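Local coordinates for protein Sso-CP2 metallo-carboxypetidase (Sulfolobus solfataricus, PDB 4MMO) that probably acts as a zinc-dependent metallo-carboxypeptidase of the M20 family, trimming residues from the C-terminal end of peptides, at residues 63-68 against 155-160; 54-59 against 129-134; 147-152 against 387-392. One frame throughout, in Å; residues are numbered along the deposited sequence.

Interaction 1 of 3, residues 63-68 against 155-160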
loop_
_atom_site.group_PDB
_atom_site.type_symbol
_atom_site.label_atom_id
_atom_site.label_comp_id
_atom_site.label_asym_id
_atom_site.label_seq_id
_atom_site.Cartn_x
_atom_site.Cartn_y
_atom_site.Cartn_z
ATOM N N LYS A 63 48.350 -14.906 -22.383
ATOM C CA LYS A 63 48.789 -14.750 -21.002
ATOM C C LYS A 63 47.694 -14.156 -20.118
ATOM O O LYS A 63 47.657 -14.409 -18.913
ATOM C CB LYS A 63 50.040 -13.869 -20.946
ATOM C CG LYS A 63 51.267 -14.508 -21.574
ATOM C CD LYS A 63 52.485 -13.596 -21.484
ATOM C CE LYS A 63 53.734 -14.282 -22.021
ATOM N NZ LYS A 63 53.691 -14.453 -23.500
ATOM N N LYS A 64 46.812 -13.363 -20.721
ATOM C CA LYS A 64 45.729 -12.711 -19.987
ATOM C C LYS A 64 44.391 -13.406 -20.212
ATOM O O LYS A 64 44.106 -13.885 -21.313
ATOM C CB LYS A 64 45.614 -11.245 -20.401
ATOM C CG LYS A 64 46.706 -10.356 -19.833
ATOM C CD LYS A 64 46.577 -8.947 -20.374
ATOM C CE LYS A 64 47.542 -7.989 -19.704
ATOM N NZ LYS A 64 47.295 -6.586 -20.136
ATOM N N THR A 65 43.575 -13.445 -19.161
ATOM C CA THR A 65 42.245 -14.046 -19.224
ATOM C C THR A 65 41.195 -13.045 -18.764
ATOM O O THR A 65 41.290 -12.490 -17.666
ATOM C CB THR A 65 42.155 -15.305 -18.347
ATOM O OG1 THR A 65 43.106 -16.273 -18.803
ATOM C CG2 THR A 65 40.753 -15.912 -18.402
ATOM N N LEU A 66 40.194 -12.828 -19.612
ATOM C CA LEU A 66 39.097 -11.921 -19.314
ATOM C C LEU A 66 37.797 -12.691 -19.045
ATOM O O LEU A 66 37.406 -13.561 -19.820
ATOM C CB LEU A 66 38.898 -10.953 -20.484
ATOM C CG LEU A 66 37.703 -10.002 -20.398
ATOM C CD1 LEU A 66 37.881 -9.005 -19.263
ATOM C CD2 LEU A 66 37.497 -9.284 -21.722
ATOM N N LEU A 67 37.141 -12.360 -17.939
ATOM C CA LEU A 67 35.824 -12.900 -17.616
ATOM C C LEU A 67 34.762 -11.881 -18.016
ATOM O O LEU A 67 34.787 -10.744 -17.551
ATOM C CB LEU A 67 35.727 -13.207 -16.117
ATOM C CG LEU A 67 34.402 -13.790 -15.606
ATOM C CD1 LEU A 67 34.064 -15.089 -16.315
ATOM C CD2 LEU A 67 34.465 -14.017 -14.105
ATOM N N ILE A 68 33.842 -12.284 -18.888
ATOM C CA ILE A 68 32.781 -11.391 -19.352
ATOM C C ILE A 68 31.429 -11.814 -18.777
ATOM O O ILE A 68 30.998 -12.946 -18.965
ATOM C CB ILE A 68 32.706 -11.365 -20.894
ATOM C CG1 ILE A 68 34.028 -10.843 -21.466
ATOM C CG2 ILE A 68 31.529 -10.503 -21.365
ATOM C CD1 ILE A 68 34.060 -10.716 -22.978
ATOM N N LEU A 155 36.545 -20.304 -12.921
ATOM C CA LEU A 155 36.230 -18.939 -13.327
ATOM C C LEU A 155 37.398 -17.973 -13.169
ATOM O O LEU A 155 37.234 -16.768 -13.364
ATOM C CB LEU A 155 35.042 -18.424 -12.516
ATOM C CG LEU A 155 33.723 -19.152 -12.767
ATOM C CD1 LEU A 155 32.676 -18.689 -11.767
ATOM C CD2 LEU A 155 33.250 -18.922 -14.193
ATOM N N LYS A 156 38.569 -18.495 -12.818
ATOM C CA LYS A 156 39.742 -17.653 -12.608
ATOM C C LYS A 156 40.033 -16.800 -13.836
ATOM O O LYS A 156 40.056 -17.297 -14.962
ATOM C CB LYS A 156 40.971 -18.498 -12.272
ATOM C CG LYS A 156 42.215 -17.664 -11.993
ATOM C CD LYS A 156 43.436 -18.529 -11.734
ATOM C CE LYS A 156 44.637 -17.678 -11.351
ATOM N NZ LYS A 156 45.810 -18.510 -10.972
ATOM N N ALA A 157 40.247 -15.510 -13.604
ATOM C CA ALA A 157 40.573 -14.574 -14.671
ATOM C C ALA A 157 41.331 -13.397 -14.072
ATOM O O ALA A 157 41.240 -13.152 -12.871
ATOM C CB ALA A 157 39.310 -14.100 -15.358
ATOM N N ASP A 158 42.073 -12.673 -14.908
ATOM C CA ASP A 158 42.856 -11.530 -14.443
ATOM C C ASP A 158 41.997 -10.283 -14.323
ATOM O O ASP A 158 42.317 -9.371 -13.565
ATOM C CB ASP A 158 44.021 -11.261 -15.394
ATOM C CG ASP A 158 44.855 -12.496 -15.641
ATOM O OD1 ASP A 158 45.512 -12.967 -14.689
ATOM O OD2 ASP A 158 44.844 -13.002 -16.781
ATOM N N SER A 159 40.906 -10.239 -15.079
ATOM C CA SER A 159 39.999 -9.103 -15.015
ATOM C C SER A 159 38.593 -9.518 -15.410
ATOM O O SER A 159 38.387 -10.583 -15.988
ATOM C CB SER A 159 40.483 -7.975 -15.926
ATOM O OG SER A 159 40.473 -8.378 -17.282
ATOM N N VAL A 160 37.632 -8.659 -15.091
ATOM C CA VAL A 160 36.241 -8.927 -15.385
ATOM C C VAL A 160 35.538 -7.669 -15.867
ATOM O O VAL A 160 35.781 -6.578 -15.352
ATOM C CB VAL A 160 35.507 -9.487 -14.140
ATOM C CG1 VAL A 160 35.673 -8.550 -12.947
ATOM C CG2 VAL A 160 34.034 -9.726 -14.436
HETATM O O HOH W 1 45.384 -15.911 -17.557
#
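L66 and L67 run parallel to S159 and V160 as neighbouring strands of the mixed sheet, the CA atoms of L67 and V160 lying 4.6 Å apart. The ladder between them is short: L67 N gives an almost straight bond to S159 O (2.9 Å, 176° at the hydrogen), and two residues earlier T65 O accepts a bent bond from D158 N and a weak one from S159 N. D158 repays the bond with its side chain. With CG anti to its carbonyl carbon (chi1 -53°), the carboxylate swings back so that OD2 takes T65 N on its anti lone pair at 2.7 Å. D158 thus grips T65 at both its N-H and its carbonyl. A water joins the same group, donating to K63 O and D158 OD2 and lying 2.6 Å from T65 OG1. An acid suits this exposed place, where its outer end can stay hydrated.

Apolar contacts fill the side of the sheet carrying L67 and V160. A157 CB comes 3.8 Å from L67 CB and 3.4 Å from T65 O, a place that suits a side chain of one carbon. L67 CB also meets V160 CB at 4.2 Å, while its methyl CD1 reaches toward L155 CD2. On the other side L66 CD1 lies 3.3 Å from S159 OG, and that hydroxyl is bonded to Y434 OH. K64 turns its end away to form a salt bridge with the terminal carboxylate of L437. Beyond V160 the chain runs on toward the zinc ligand E163.

The chemistry thus changes along the pairing: a hydrated carboxylate, probably ionised, holds T65, while L67 and V160 pack where the pairing is buried, with A157 alongside.

Interaction 2 of 3, residues 54-59 against 129-134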
loop_
_atom_site.group_PDB
_atom_site.type_symbol
_atom_site.label_atom_id
_atom_site.label_comp_id
_atom_site.label_asym_id
_atom_site.label_seq_id
_atom_site.Cartn_x
_atom_site.Cartn_y
_atom_site.Cartn_z
ATOM N N VAL A 54 24.713 -19.935 -18.609
ATOM C CA VAL A 54 25.446 -20.314 -19.811
ATOM C C VAL A 54 26.914 -19.956 -19.635
ATOM O O VAL A 54 27.250 -18.809 -19.345
ATOM C CB VAL A 54 24.917 -19.602 -21.063
ATOM C CG1 VAL A 54 25.622 -20.135 -22.306
ATOM C CG2 VAL A 54 23.415 -19.778 -21.186
ATOM N N TYR A 55 27.780 -20.948 -19.815
ATOM C CA TYR A 55 29.211 -20.762 -19.668
ATOM C C TYR A 55 29.949 -21.239 -20.909
ATOM O O TYR A 55 29.545 -22.209 -21.547
ATOM C CB TYR A 55 29.731 -21.511 -18.440
ATOM C CG TYR A 55 31.230 -21.424 -18.286
ATOM C CD1 TYR A 55 31.825 -20.296 -17.737
ATOM C CD2 TYR A 55 32.053 -22.463 -18.700
ATOM C CE1 TYR A 55 33.194 -20.208 -17.596
ATOM C CE2 TYR A 55 33.427 -22.383 -18.563
ATOM C CZ TYR A 55 33.993 -21.250 -18.013
ATOM O OH TYR A 55 35.361 -21.156 -17.872
ATOM N N ALA A 56 31.034 -20.545 -21.246
ATOM C CA ALA A 56 31.893 -20.951 -22.352
ATOM C C ALA A 56 33.276 -20.348 -22.180
ATOM O O ALA A 56 33.426 -19.262 -21.615
ATOM C CB ALA A 56 31.292 -20.527 -23.683
ATOM N N GLU A 57 34.281 -21.066 -22.664
ATOM C CA GLU A 57 35.651 -20.587 -22.631
ATOM C C GLU A 57 36.202 -20.536 -24.046
ATOM O O GLU A 57 36.074 -21.495 -24.806
ATOM C CB GLU A 57 36.520 -21.495 -21.760
ATOM C CG GLU A 57 37.972 -21.045 -21.676
ATOM C CD GLU A 57 38.776 -21.849 -20.676
ATOM O OE1 GLU A 57 38.271 -22.885 -20.196
ATOM O OE2 GLU A 57 39.916 -21.444 -20.370
ATOM N N ILE A 58 36.792 -19.397 -24.390
ATOM C CA ILE A 58 37.516 -19.239 -25.641
ATOM C C ILE A 58 38.991 -19.088 -25.293
ATOM O O ILE A 58 39.435 -18.010 -24.902
ATOM C CB ILE A 58 37.037 -18.005 -26.431
ATOM C CG1 ILE A 58 35.531 -18.086 -26.694
ATOM C CG2 ILE A 58 37.782 -17.888 -27.753
ATOM C CD1 ILE A 58 34.683 -17.422 -25.631
ATOM N N ASN A 59 39.737 -20.181 -25.417
ATOM C CA ASN A 59 41.156 -20.185 -25.094
ATOM C C ASN A 59 42.026 -20.056 -26.337
ATOM O O ASN A 59 41.902 -20.846 -27.272
ATOM C CB ASN A 59 41.532 -21.461 -24.345
ATOM C CG ASN A 59 42.983 -21.468 -23.907
ATOM O OD1 ASN A 59 43.351 -20.811 -22.932
ATOM N ND2 ASN A 59 43.817 -22.206 -24.628
ATOM N N VAL A 129 39.051 -15.646 -23.203
ATOM C CA VAL A 129 37.757 -15.119 -22.797
ATOM C C VAL A 129 36.895 -16.208 -22.177
ATOM O O VAL A 129 36.699 -17.276 -22.761
ATOM C CB VAL A 129 37.017 -14.482 -23.988
ATOM C CG1 VAL A 129 35.605 -14.047 -23.594
ATOM C CG2 VAL A 129 37.804 -13.298 -24.505
ATOM N N LYS A 130 36.395 -15.922 -20.982
ATOM C CA LYS A 130 35.422 -16.773 -20.316
ATOM C C LYS A 130 34.107 -16.017 -20.248
ATOM O O LYS A 130 34.075 -14.856 -19.830
ATOM C CB LYS A 130 35.903 -17.133 -18.917
ATOM C CG LYS A 130 37.170 -17.959 -18.913
ATOM C CD LYS A 130 37.629 -18.265 -17.504
ATOM C CE LYS A 130 38.767 -19.269 -17.507
ATOM N NZ LYS A 130 39.234 -19.571 -16.129
ATOM N N LEU A 131 33.033 -16.675 -20.678
ATOM C CA LEU A 131 31.709 -16.065 -20.730
ATOM C C LEU A 131 30.821 -16.621 -19.629
ATOM O O LEU A 131 30.767 -17.831 -19.417
ATOM C CB LEU A 131 31.049 -16.341 -22.080
ATOM C CG LEU A 131 31.780 -15.885 -23.343
ATOM C CD1 LEU A 131 30.979 -16.317 -24.562
ATOM C CD2 LEU A 131 32.002 -14.377 -23.346
ATOM N N LEU A 132 30.127 -15.730 -18.930
ATOM C CA LEU A 132 29.207 -16.138 -17.875
ATOM C C LEU A 132 27.911 -15.354 -17.978
ATOM O O LEU A 132 27.844 -14.191 -17.580
ATOM C CB LEU A 132 29.839 -15.936 -16.495
ATOM C CG LEU A 132 29.109 -16.610 -15.330
ATOM C CD1 LEU A 132 29.159 -18.110 -15.480
ATOM C CD2 LEU A 132 29.709 -16.206 -13.993
ATOM N N TYR A 133 26.888 -16.005 -18.525
ATOM C CA TYR A 133 25.578 -15.396 -18.704
ATOM C C TYR A 133 24.563 -15.995 -17.730
ATOM O O TYR A 133 24.255 -17.186 -17.814
ATOM C CB TYR A 133 25.093 -15.619 -20.133
ATOM C CG TYR A 133 26.038 -15.125 -21.205
ATOM C CD1 TYR A 133 26.819 -13.992 -21.006
ATOM C CD2 TYR A 133 26.141 -15.787 -22.420
ATOM C CE1 TYR A 133 27.673 -13.535 -21.990
ATOM C CE2 TYR A 133 26.990 -15.342 -23.407
ATOM C CZ TYR A 133 27.758 -14.213 -23.187
ATOM O OH TYR A 133 28.610 -13.765 -24.170
ATOM N N GLU A 134 24.048 -15.174 -16.813
ATOM C CA GLU A 134 23.040 -15.629 -15.854
ATOM C C GLU A 134 21.634 -15.212 -16.282
ATOM O O GLU A 134 21.466 -14.394 -17.190
ATOM C CB GLU A 134 23.335 -15.105 -14.444
ATOM C CG GLU A 134 23.042 -13.614 -14.222
ATOM C CD GLU A 134 22.663 -13.297 -12.783
ATOM O OE1 GLU A 134 21.956 -14.112 -12.152
ATOM O OE2 GLU A 134 23.072 -12.229 -12.278
#
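V54 to I58 pair antiparallel with V129 to Y133 in the mixed sheet of the zinc-binding domain, the strand axes 4.7 Å apart. Six backbone hydrogen bonds join V54 with Y133, A56 with L131 and I58 with V129, two to each pair. The loosest is A56 N to L131 O at 3.3 Å.

Y55, E57, K130 and L132 share one face. CG of Y55 is anti to the backbone N (chi1 176°), which lays the ring alongside the extended K130 chain, with OH 3.7 Å from K130 CD, while L132 CD1 meets the ring edge. Lysine suits this buried place because its long apolar stem runs beside the tyrosine hydroxyl and its NZ reaches the carbonyls of K154 and K156. E57 lies beside it, OE2 touching CE rather than NZ. Were Y55 an alanine, the K130 stem would probably lose its neighbour and a gap open beside L132.

The opposite face is mostly apolar, as suits a surface buried under helices 24-39 and 102-121. V54 packs on Y133, CB to CB, and small A56 meets L131 CD1 and V35 of helix 24-39. The end of I58 crosses L131 obliquely, its CD1 4.0 Å from L131 CG.

Interaction 3 of 3, residues 147-152 against 387-392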
loop_
_atom_site.group_PDB
_atom_site.type_symbol
_atom_site.label_atom_id
_atom_site.label_comp_id
_atom_site.label_asym_id
_atom_site.label_seq_id
_atom_site.Cartn_x
_atom_site.Cartn_y
_atom_site.Cartn_z
ATOM N N TYR A 147 26.588 -20.774 -7.234
ATOM C CA TYR A 147 27.246 -21.309 -8.415
ATOM C C TYR A 147 28.715 -20.879 -8.484
ATOM O O TYR A 147 29.589 -21.676 -8.821
ATOM C CB TYR A 147 26.521 -20.869 -9.683
ATOM C CG TYR A 147 27.363 -21.055 -10.914
ATOM C CD1 TYR A 147 27.534 -22.311 -11.478
ATOM C CD2 TYR A 147 28.002 -19.979 -11.506
ATOM C CE1 TYR A 147 28.315 -22.485 -12.601
ATOM C CE2 TYR A 147 28.783 -20.145 -12.626
ATOM C CZ TYR A 147 28.938 -21.399 -13.171
ATOM O OH TYR A 147 29.716 -21.567 -14.290
ATOM N N ILE A 148 28.984 -19.618 -8.165
ATOM C CA ILE A 148 30.342 -19.090 -8.268
ATOM C C ILE A 148 31.257 -19.711 -7.218
ATOM O O ILE A 148 32.411 -20.028 -7.505
ATOM C CB ILE A 148 30.359 -17.548 -8.151
ATOM C CG1 ILE A 148 29.749 -16.931 -9.411
ATOM C CG2 ILE A 148 31.787 -17.022 -7.948
ATOM C CD1 ILE A 148 29.564 -15.428 -9.350
ATOM N N GLU A 149 30.741 -19.892 -6.008
ATOM C CA GLU A 149 31.558 -20.414 -4.915
ATOM C C GLU A 149 32.011 -21.854 -5.160
ATOM O O GLU A 149 32.996 -22.300 -4.575
ATOM C CB GLU A 149 30.805 -20.324 -3.585
ATOM C CG GLU A 149 30.463 -18.901 -3.148
ATOM C CD GLU A 149 31.662 -18.124 -2.624
ATOM O OE1 GLU A 149 32.815 -18.538 -2.869
ATOM O OE2 GLU A 149 31.447 -17.092 -1.957
ATOM N N LYS A 150 31.299 -22.573 -6.024
ATOM C CA LYS A 150 31.650 -23.960 -6.333
ATOM C C LYS A 150 32.519 -24.058 -7.593
ATOM O O LYS A 150 33.010 -25.136 -7.930
ATOM C CB LYS A 150 30.384 -24.814 -6.489
ATOM C CG LYS A 150 29.874 -24.934 -7.919
ATOM C CD LYS A 150 28.513 -25.614 -7.988
ATOM C CE LYS A 150 28.175 -26.044 -9.411
ATOM N NZ LYS A 150 29.034 -27.170 -9.878
ATOM N N ASN A 151 32.715 -22.930 -8.273
ATOM C CA ASN A 151 33.450 -22.902 -9.535
ATOM C C ASN A 151 34.530 -21.824 -9.563
ATOM O O ASN A 151 34.851 -21.290 -10.625
ATOM C CB ASN A 151 32.476 -22.691 -10.697
ATOM C CG ASN A 151 31.500 -23.844 -10.857
ATOM O OD1 ASN A 151 30.295 -23.690 -10.656
ATOM N ND2 ASN A 151 32.020 -25.005 -11.224
ATOM N N THR A 152 35.097 -21.513 -8.402
ATOM C CA THR A 152 36.093 -20.450 -8.308
ATOM C C THR A 152 37.325 -20.715 -9.176
ATOM O O THR A 152 37.810 -19.810 -9.854
ATOM C CB THR A 152 36.539 -20.191 -6.850
ATOM O OG1 THR A 152 36.873 -21.427 -6.207
ATOM C CG2 THR A 152 35.436 -19.493 -6.071
ATOM N N VAL A 387 34.369 -9.490 -7.483
ATOM C CA VAL A 387 35.481 -8.820 -6.821
ATOM C C VAL A 387 35.861 -9.506 -5.508
ATOM O O VAL A 387 37.035 -9.742 -5.249
ATOM C CB VAL A 387 35.150 -7.340 -6.554
ATOM C CG1 VAL A 387 36.268 -6.662 -5.768
ATOM C CG2 VAL A 387 34.917 -6.616 -7.866
ATOM N N TYR A 388 34.869 -9.833 -4.684
ATOM C CA TYR A 388 35.139 -10.328 -3.336
ATOM C C TYR A 388 35.239 -11.846 -3.250
ATOM O O TYR A 388 36.099 -12.370 -2.543
ATOM C CB TYR A 388 34.073 -9.820 -2.364
ATOM C CG TYR A 388 34.073 -8.314 -2.223
ATOM C CD1 TYR A 388 35.256 -7.620 -1.999
ATOM C CD2 TYR A 388 32.900 -7.588 -2.333
ATOM C CE1 TYR A 388 35.267 -6.247 -1.878
ATOM C CE2 TYR A 388 32.901 -6.207 -2.213
ATOM C CZ TYR A 388 34.086 -5.544 -1.987
ATOM O OH TYR A 388 34.092 -4.174 -1.868
ATOM N N LYS A 389 34.369 -12.554 -3.962
ATOM C CA LYS A 389 34.350 -14.009 -3.871
ATOM C C LYS A 389 35.338 -14.642 -4.850
ATOM O O LYS A 389 36.037 -15.589 -4.497
ATOM C CB LYS A 389 32.937 -14.553 -4.083
ATOM C CG LYS A 389 31.874 -13.831 -3.272
ATOM C CD LYS A 389 32.171 -13.877 -1.778
ATOM C CE LYS A 389 31.060 -13.218 -0.972
ATOM N NZ LYS A 389 31.210 -13.441 0.494
ATOM N N LEU A 390 35.402 -14.114 -6.070
ATOM C CA LEU A 390 36.360 -14.601 -7.063
ATOM C C LEU A 390 37.697 -13.872 -6.963
ATOM O O LEU A 390 38.676 -14.268 -7.596
ATOM C CB LEU A 390 35.803 -14.457 -8.482
ATOM C CG LEU A 390 34.942 -15.595 -9.032
ATOM C CD1 LEU A 390 34.504 -15.259 -10.448
ATOM C CD2 LEU A 390 35.678 -16.928 -9.018
ATOM N N GLY A 391 37.732 -12.800 -6.181
ATOM C CA GLY A 391 38.969 -12.081 -5.941
ATOM C C GLY A 391 39.513 -11.364 -7.162
ATOM O O GLY A 391 40.724 -11.187 -7.280
ATOM N N ILE A 392 38.630 -10.950 -8.069
ATOM C CA ILE A 392 39.049 -10.208 -9.257
ATOM C C ILE A 392 38.913 -8.706 -9.026
ATOM O O ILE A 392 37.846 -8.124 -9.223
ATOM C CB ILE A 392 38.247 -10.613 -10.507
ATOM C CG1 ILE A 392 38.322 -12.129 -10.713
ATOM C CG2 ILE A 392 38.788 -9.881 -11.733
ATOM C CD1 ILE A 392 37.509 -12.638 -11.888
#
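The C-terminal parts of helices 144-149 and 383-389, which lie over the same face of the mixed sheet, meet here together with the loop residues T152 and L390 that follow them. L390 carries the contact, its branches shared between two partners. Its CG lies 3.6 Å from I148 CG2, the two side chains crossing at about a right angle, and its CD2 reaches past to T152 CA, also at 3.6 Å, with T152 CG2 beside it. The branched isoleucine suits this place: CG2, anti to the backbone N, faces the leucine, while other partners of I148 are L385 and F386 of the neighbouring helix. L155 lies against both I148 and L390 and carries the apolar cluster down toward the sheet.

Nearer the solvent, E149 leans over K389. A bend at chi2 (-75°) brings its carboxylate across the lysine stem, OE2 resting 3.3 Å from K389 CD. The charged ends remain 4.4 Å apart, OE2 to NZ, too far for a salt bridge. E145 stands close to the E149 carboxylate and forms a weak, long ion pair with K389, so the lysine probably eases the repulsion between the two acids.

G391, with positive phi, leaves the helical geometry just after L390. Helices packed against a central sheet are characteristic of the alpha/beta catalytic domain of M20 peptidases.

Overall arrangement
From the N terminus the chain first lays down 54-59, then 63-68, strands that follow each other in sequence but are separated in the sheet by 129-134. That central strand closes interaction 2. Interaction 1, opened before this, closes only at 155-160, so the two cross. Helix 144-149 intervenes and opens interaction 3, which crosses interaction 1 but follows interaction 2 in series. Its closing segment, 387-392, returns after more than two hundred residues, including the family's dimerisation region. Interactions 1 and 2 thus build consecutive strands of one sheet, joined by the backbone bond of I68 N to K130 O, and interaction 3 roofs them, with Y147 on L132 and I392 on V160.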